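Local coordinates for 4-hydroxybenzoyl-CoA thioesterase (Staphylococcus aureus, PDB 6FDG), which probably hydrolyses acyl-CoA thioesters, with DHNA-CoA of the vitamin K2 pathway as its assigned substrate, at residues 67-79 with 90-103. Residues are numbered along the deposited sequence; the frame is centred on the assembly and turned at random.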
loop_
_atom_site.group_PDB
_atom_site.type_symbol
_atom_site.label_atom_id
_atom_site.label_comp_id
_atom_site.label_asym_id
_atom_site.label_seq_id
_atom_site.Cartn_x
_atom_site.Cartn_y
_atom_site.Cartn_z
ATOM N N SER A 67 13.771 11.936 -8.801
ATOM C CA SER A 67 13.531 10.707 -8.060
ATOM C C SER A 67 13.993 10.763 -6.633
ATOM O O SER A 67 15.048 11.489 -6.313
ATOM C CB SER A 67 14.022 9.429 -8.832
ATOM O OG SER A 67 13.233 9.264 -9.981
ATOM N N ILE A 68 13.358 10.124 -5.693
ATOM C CA ILE A 68 13.794 9.949 -4.309
ATOM C C ILE A 68 14.239 8.508 -4.162
ATOM O O ILE A 68 13.435 7.538 -4.353
ATOM C CB ILE A 68 12.706 10.417 -3.285
ATOM C CG1 ILE A 68 12.381 11.906 -3.556
ATOM C CG2 ILE A 68 13.074 10.177 -1.878
ATOM C CD1 ILE A 68 11.239 12.482 -2.740
ATOM N N PHE A 69 15.594 8.325 -4.011
ATOM C CA PHE A 69 16.170 6.985 -3.850
ATOM C C PHE A 69 16.206 6.669 -2.390
ATOM O O PHE A 69 16.621 7.451 -1.542
ATOM C CB PHE A 69 17.549 6.960 -4.409
ATOM C CG PHE A 69 17.606 7.065 -5.954
ATOM C CD1 PHE A 69 17.633 8.305 -6.528
ATOM C CD2 PHE A 69 17.652 5.929 -6.722
ATOM C CE1 PHE A 69 17.673 8.438 -7.903
ATOM C CE2 PHE A 69 17.744 6.012 -8.136
ATOM C CZ PHE A 69 17.711 7.291 -8.693
ATOM N N TYR A 70 15.692 5.512 -2.003
ATOM C CA TYR A 70 15.721 5.023 -0.662
ATOM C C TYR A 70 17.283 4.568 -0.266
ATOM O O TYR A 70 17.959 4.042 -1.143
ATOM C CB TYR A 70 14.869 3.759 -0.635
ATOM C CG TYR A 70 14.988 3.050 0.678
ATOM C CD1 TYR A 70 14.229 3.386 1.754
ATOM C CD2 TYR A 70 16.040 2.099 0.897
ATOM C CE1 TYR A 70 14.425 2.822 2.988
ATOM C CE2 TYR A 70 16.201 1.497 2.119
ATOM C CZ TYR A 70 15.265 1.844 3.139
ATOM O OH TYR A 70 15.494 1.278 4.336
ATOM N N PRO A 71 17.670 4.754 0.944
ATOM C CA PRO A 71 17.074 5.424 2.058
ATOM C C PRO A 71 17.038 6.987 1.852
ATOM O O PRO A 71 17.898 7.554 1.109
ATOM C CB PRO A 71 17.879 5.011 3.252
ATOM C CG PRO A 71 19.220 4.886 2.671
ATOM C CD PRO A 71 19.071 4.357 1.269
ATOM N N GLU A 72 16.160 7.704 2.541
ATOM C CA GLU A 72 16.157 9.174 2.487
ATOM C C GLU A 72 15.325 9.746 3.554
ATOM O O GLU A 72 14.153 9.296 3.756
ATOM C CB GLU A 72 15.544 9.665 1.155
ATOM C CG GLU A 72 15.819 11.081 0.695
ATOM C CD GLU A 72 17.037 11.247 -0.206
ATOM O OE1 GLU A 72 17.576 10.299 -0.714
ATOM O OE2 GLU A 72 17.472 12.361 -0.391
ATOM N N LYS A 73 15.762 10.824 4.204
ATOM C CA LYS A 73 14.955 11.665 5.092
ATOM C C LYS A 73 14.586 12.882 4.324
ATOM O O LYS A 73 15.436 13.619 3.716
ATOM C CB LYS A 73 15.849 12.133 6.241
ATOM C CG LYS A 73 16.309 10.895 6.912
ATOM C CD LYS A 73 17.273 11.135 8.068
ATOM C CE LYS A 73 16.551 10.947 9.384
ATOM N NZ LYS A 73 16.703 9.543 9.823
ATOM N N VAL A 74 13.315 13.141 4.107
ATOM C CA VAL A 74 12.828 14.298 3.361
ATOM C C VAL A 74 12.097 15.308 4.233
ATOM O O VAL A 74 11.666 14.961 5.361
ATOM C CB VAL A 74 11.911 13.853 2.193
ATOM C CG1 VAL A 74 12.531 12.886 1.238
ATOM C CG2 VAL A 74 10.555 13.317 2.693
ATOM N N LYS A 75 11.954 16.540 3.735
ATOM C CA LYS A 75 11.185 17.544 4.428
ATOM C C LYS A 75 10.123 18.005 3.497
ATOM O O LYS A 75 10.324 18.262 2.316
ATOM C CB LYS A 75 12.080 18.740 4.814
ATOM C CG LYS A 75 13.154 18.328 5.854
ATOM C CD LYS A 75 14.147 19.431 6.209
ATOM C CE LYS A 75 15.246 18.736 7.041
ATOM N NZ LYS A 75 14.677 17.906 8.180
ATOM N N VAL A 76 8.872 18.017 3.994
ATOM C CA VAL A 76 7.683 18.407 3.230
ATOM C C VAL A 76 7.190 19.755 3.712
ATOM O O VAL A 76 6.893 19.846 4.904
ATOM C CB VAL A 76 6.552 17.367 3.257
ATOM C CG1 VAL A 76 5.485 17.838 2.306
ATOM C CG2 VAL A 76 7.070 15.990 2.947
ATOM N N LYS A 77 7.151 20.744 2.883
ATOM C CA LYS A 77 6.652 22.102 3.161
ATOM C C LYS A 77 5.206 22.105 2.688
ATOM O O LYS A 77 4.950 21.811 1.515
ATOM C CB LYS A 77 7.497 23.161 2.459
ATOM C CG LYS A 77 7.011 24.582 2.676
ATOM C CD LYS A 77 7.994 25.550 1.978
ATOM C CE LYS A 77 7.653 26.984 2.269
ATOM N NZ LYS A 77 8.634 27.892 1.552
ATOM N N THR A 78 4.259 22.496 3.547
ATOM C CA THR A 78 2.813 22.536 3.299
ATOM C C THR A 78 2.234 23.860 3.549
ATOM O O THR A 78 2.552 24.422 4.625
ATOM C CB THR A 78 2.122 21.509 4.173
ATOM O OG1 THR A 78 2.658 20.225 4.012
ATOM C CG2 THR A 78 0.610 21.435 3.841
ATOM N N TRP A 79 1.378 24.331 2.706
ATOM C CA TRP A 79 0.624 25.591 2.986
ATOM C C TRP A 79 -0.719 25.507 2.296
ATOM O O TRP A 79 -1.004 24.581 1.490
ATOM C CB TRP A 79 1.343 26.868 2.489
ATOM C CG TRP A 79 1.547 27.001 1.078
ATOM C CD1 TRP A 79 0.792 27.773 0.224
ATOM C CD2 TRP A 79 2.608 26.479 0.263
ATOM N NE1 TRP A 79 1.295 27.716 -1.056
ATOM C CE2 TRP A 79 2.402 26.930 -1.037
ATOM C CE3 TRP A 79 3.697 25.611 0.523
ATOM C CZ2 TRP A 79 3.332 26.634 -2.101
ATOM C CZ3 TRP A 79 4.494 25.287 -0.515
ATOM C CH2 TRP A 79 4.307 25.792 -1.755
ATOM N N TYR A 90 -4.418 22.691 -0.666
ATOM C CA TYR A 90 -3.091 22.646 -0.046
ATOM C C TYR A 90 -2.084 22.491 -1.134
ATOM O O TYR A 90 -2.296 21.732 -2.120
ATOM C CB TYR A 90 -2.969 21.496 0.922
ATOM C CG TYR A 90 -3.867 21.504 2.117
ATOM C CD1 TYR A 90 -5.205 21.230 2.044
ATOM C CD2 TYR A 90 -3.347 21.904 3.358
ATOM C CE1 TYR A 90 -6.022 21.283 3.189
ATOM C CE2 TYR A 90 -4.163 21.938 4.521
ATOM C CZ TYR A 90 -5.435 21.654 4.353
ATOM O OH TYR A 90 -6.291 21.683 5.516
ATOM N N LYS A 91 -0.930 23.134 -0.994
ATOM C CA LYS A 91 0.232 22.922 -1.864
ATOM C C LYS A 91 1.368 22.429 -1.026
ATOM O O LYS A 91 1.510 22.683 0.180
ATOM C CB LYS A 91 0.615 24.224 -2.607
ATOM C CG LYS A 91 -0.293 24.480 -3.794
ATOM C CD LYS A 91 0.016 25.764 -4.553
ATOM C CE LYS A 91 1.365 25.652 -5.194
ATOM N NZ LYS A 91 1.279 26.492 -6.490
ATOM N N TYR A 92 2.250 21.679 -1.722
ATOM C CA TYR A 92 3.380 21.027 -1.099
ATOM C C TYR A 92 4.653 21.140 -1.907
ATOM O O TYR A 92 4.645 21.191 -3.158
ATOM C CB TYR A 92 3.169 19.502 -1.004
ATOM C CG TYR A 92 1.806 19.152 -0.393
ATOM C CD1 TYR A 92 0.689 19.017 -1.257
ATOM C CD2 TYR A 92 1.651 18.895 0.928
ATOM C CE1 TYR A 92 -0.582 18.752 -0.741
ATOM C CE2 TYR A 92 0.367 18.577 1.456
ATOM C CZ TYR A 92 -0.701 18.456 0.597
ATOM O OH TYR A 92 -1.983 18.092 1.124
ATOM N N GLU A 93 5.755 21.144 -1.191
ATOM C CA GLU A 93 7.130 20.985 -1.800
ATOM C C GLU A 93 7.839 19.954 -0.988
ATOM O O GLU A 93 7.822 20.004 0.243
ATOM C CB GLU A 93 7.926 22.326 -1.739
ATOM C CG GLU A 93 7.380 23.372 -2.619
ATOM C CD GLU A 93 8.052 24.764 -2.495
ATOM O OE1 GLU A 93 8.662 25.000 -1.475
ATOM O OE2 GLU A 93 7.755 25.526 -3.403
ATOM N N ILE A 94 8.527 19.013 -1.644
ATOM C CA ILE A 94 9.324 18.016 -0.953
ATOM C C ILE A 94 10.813 18.223 -1.275
ATOM O O ILE A 94 11.187 18.327 -2.468
ATOM C CB ILE A 94 8.994 16.593 -1.340
ATOM C CG1 ILE A 94 7.473 16.315 -1.108
ATOM C CG2 ILE A 94 9.863 15.616 -0.595
ATOM C CD1 ILE A 94 7.072 14.912 -1.445
ATOM N N PHE A 95 11.598 18.401 -0.210
ATOM C CA PHE A 95 13.080 18.537 -0.344
ATOM C C PHE A 95 13.688 17.291 0.108
ATOM O O PHE A 95 13.395 16.663 1.134
ATOM C CB PHE A 95 13.498 19.759 0.505
ATOM C CG PHE A 95 12.896 21.057 0.068
ATOM C CD1 PHE A 95 13.500 21.875 -0.927
ATOM C CD2 PHE A 95 11.669 21.493 0.601
ATOM C CE1 PHE A 95 12.911 23.055 -1.406
ATOM C CE2 PHE A 95 11.099 22.678 0.128
ATOM C CZ PHE A 95 11.687 23.454 -0.849
ATOM N N ASN A 96 14.747 16.901 -0.664
ATOM C CA ASN A 96 15.539 15.753 -0.302
ATOM C C ASN A 96 16.578 16.108 0.762
ATOM O O ASN A 96 16.702 17.223 1.163
ATOM C CB ASN A 96 16.025 15.028 -1.550
ATOM C CG ASN A 96 17.208 15.693 -2.251
ATOM O OD1 ASN A 96 17.728 16.691 -1.715
ATOM N ND2 ASN A 96 17.425 15.331 -3.478
ATOM N N GLU A 97 17.411 15.100 1.115
ATOM C CA GLU A 97 18.393 15.261 2.211
ATOM C C GLU A 97 19.511 16.267 1.838
ATOM O O GLU A 97 20.145 16.982 2.700
ATOM C CB GLU A 97 19.002 13.849 2.462
ATOM C CG GLU A 97 18.842 13.420 3.830
ATOM C CD GLU A 97 19.463 12.065 4.059
ATOM O OE1 GLU A 97 20.696 11.957 4.244
ATOM O OE2 GLU A 97 18.716 11.088 4.103
ATOM N N LYS A 98 19.710 16.415 0.552
ATOM C CA LYS A 98 20.644 17.424 0.057
ATOM C C LYS A 98 20.059 18.820 -0.038
ATOM O O LYS A 98 20.684 19.775 -0.491
ATOM C CB LYS A 98 21.197 17.042 -1.250
ATOM C CG LYS A 98 21.952 15.765 -1.199
ATOM C CD LYS A 98 22.645 15.552 -2.552
ATOM C CE LYS A 98 22.973 14.108 -2.857
ATOM N NZ LYS A 98 23.940 13.497 -1.895
ATOM N N GLY A 99 18.732 18.948 0.297
ATOM C CA GLY A 99 18.106 20.283 0.197
ATOM C C GLY A 99 17.548 20.624 -1.180
ATOM O O GLY A 99 17.115 21.759 -1.393
ATOM N N GLU A 100 17.570 19.732 -2.106
ATOM C CA GLU A 100 17.100 19.964 -3.440
ATOM C C GLU A 100 15.540 19.748 -3.519
ATOM O O GLU A 100 15.066 18.851 -2.812
ATOM C CB GLU A 100 17.718 18.995 -4.426
ATOM C CG GLU A 100 19.256 19.065 -4.424
ATOM C CD GLU A 100 20.006 17.844 -4.901
ATOM O OE1 GLU A 100 19.527 16.714 -5.143
ATOM O OE2 GLU A 100 21.297 18.037 -5.054
ATOM N N LEU A 101 14.916 20.586 -4.291
ATOM C CA LEU A 101 13.442 20.412 -4.577
ATOM C C LEU A 101 13.172 19.177 -5.429
ATOM O O LEU A 101 13.658 19.107 -6.607
ATOM C CB LEU A 101 12.935 21.623 -5.228
ATOM C CG LEU A 101 11.365 21.585 -5.502
ATOM C CD1 LEU A 101 10.610 21.527 -4.232
ATOM C CD2 LEU A 101 11.018 22.706 -6.427
ATOM N N ALA A 102 12.613 18.132 -4.803
ATOM C CA ALA A 102 12.369 16.852 -5.474
ATOM C C ALA A 102 10.977 16.773 -6.152
ATOM O O ALA A 102 10.750 16.061 -7.088
ATOM C CB ALA A 102 12.605 15.722 -4.603
ATOM N N THR A 103 9.996 17.438 -5.513
ATOM C CA THR A 103 8.593 17.262 -5.872
ATOM C C THR A 103 7.761 18.437 -5.461
ATOM O O THR A 103 8.045 19.059 -4.420
ATOM C CB THR A 103 8.029 16.013 -5.025
ATOM O OG1 THR A 103 9.011 15.104 -4.712
ATOM C CG2 THR A 103 6.840 15.464 -5.672
HETATM O O HOH W 1 16.229 12.877 -4.292
HETATM O O HOH W 2 7.798 27.828 -1.515
#
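The indole of W79 lies across K91, whose CB sits over one face of the six-membered ring, 3.9 Å from its centroid, a CH-pi contact. With chi1 at 64°, W79 CG stands between its own backbone N and carbonyl carbon, and the ring swings over the neighbouring strand; its far edge reaches E93, W79 CH2 coming 3.8 Å from E93 OE2, near the ring plane. E93 and K77 run side by side; K77 NZ stays 4.2 Å from E93 OE1, too long for a salt bridge, and a water accepts from K77 NZ, which also makes a cation-pi contact with Y3, and donates weakly to E93 OE1. On the other face of the sheet, V76 CG2 meets I94 CG1, I94 CG2 packs on V74 CB, and T78 OG1 lies 3.5 Å from Y92 CD2. Between these two layers of side chains, strands 73-79 and 90-95 pair antiparallel in the hairpin of a hotdog-fold sheet, and the buried face packs on helix 26-41, with A33 against V76 and T78, and F30 stacked on Y92. Backbone bonds join K75 with F95, K77 with E93 and W79 with K91, two to each pair. Where this regular pairing stops, two carboxylates take over: E97 N gives a nearly straight bond (174°) to E72 OE2, and K73 N donates to the anti lone pair of E97 OE2 at 3.0 Å. E97 belongs to a type I turn from N96 to G99, closed by G99 N to N96 O and braced by N96 ND2 donating to E100 OE1. In the loop leading into strand 73-79, I68 lays CG1 and CD1 on A102 CB, where A102 and T103 form a classic beta bulge opposite I94.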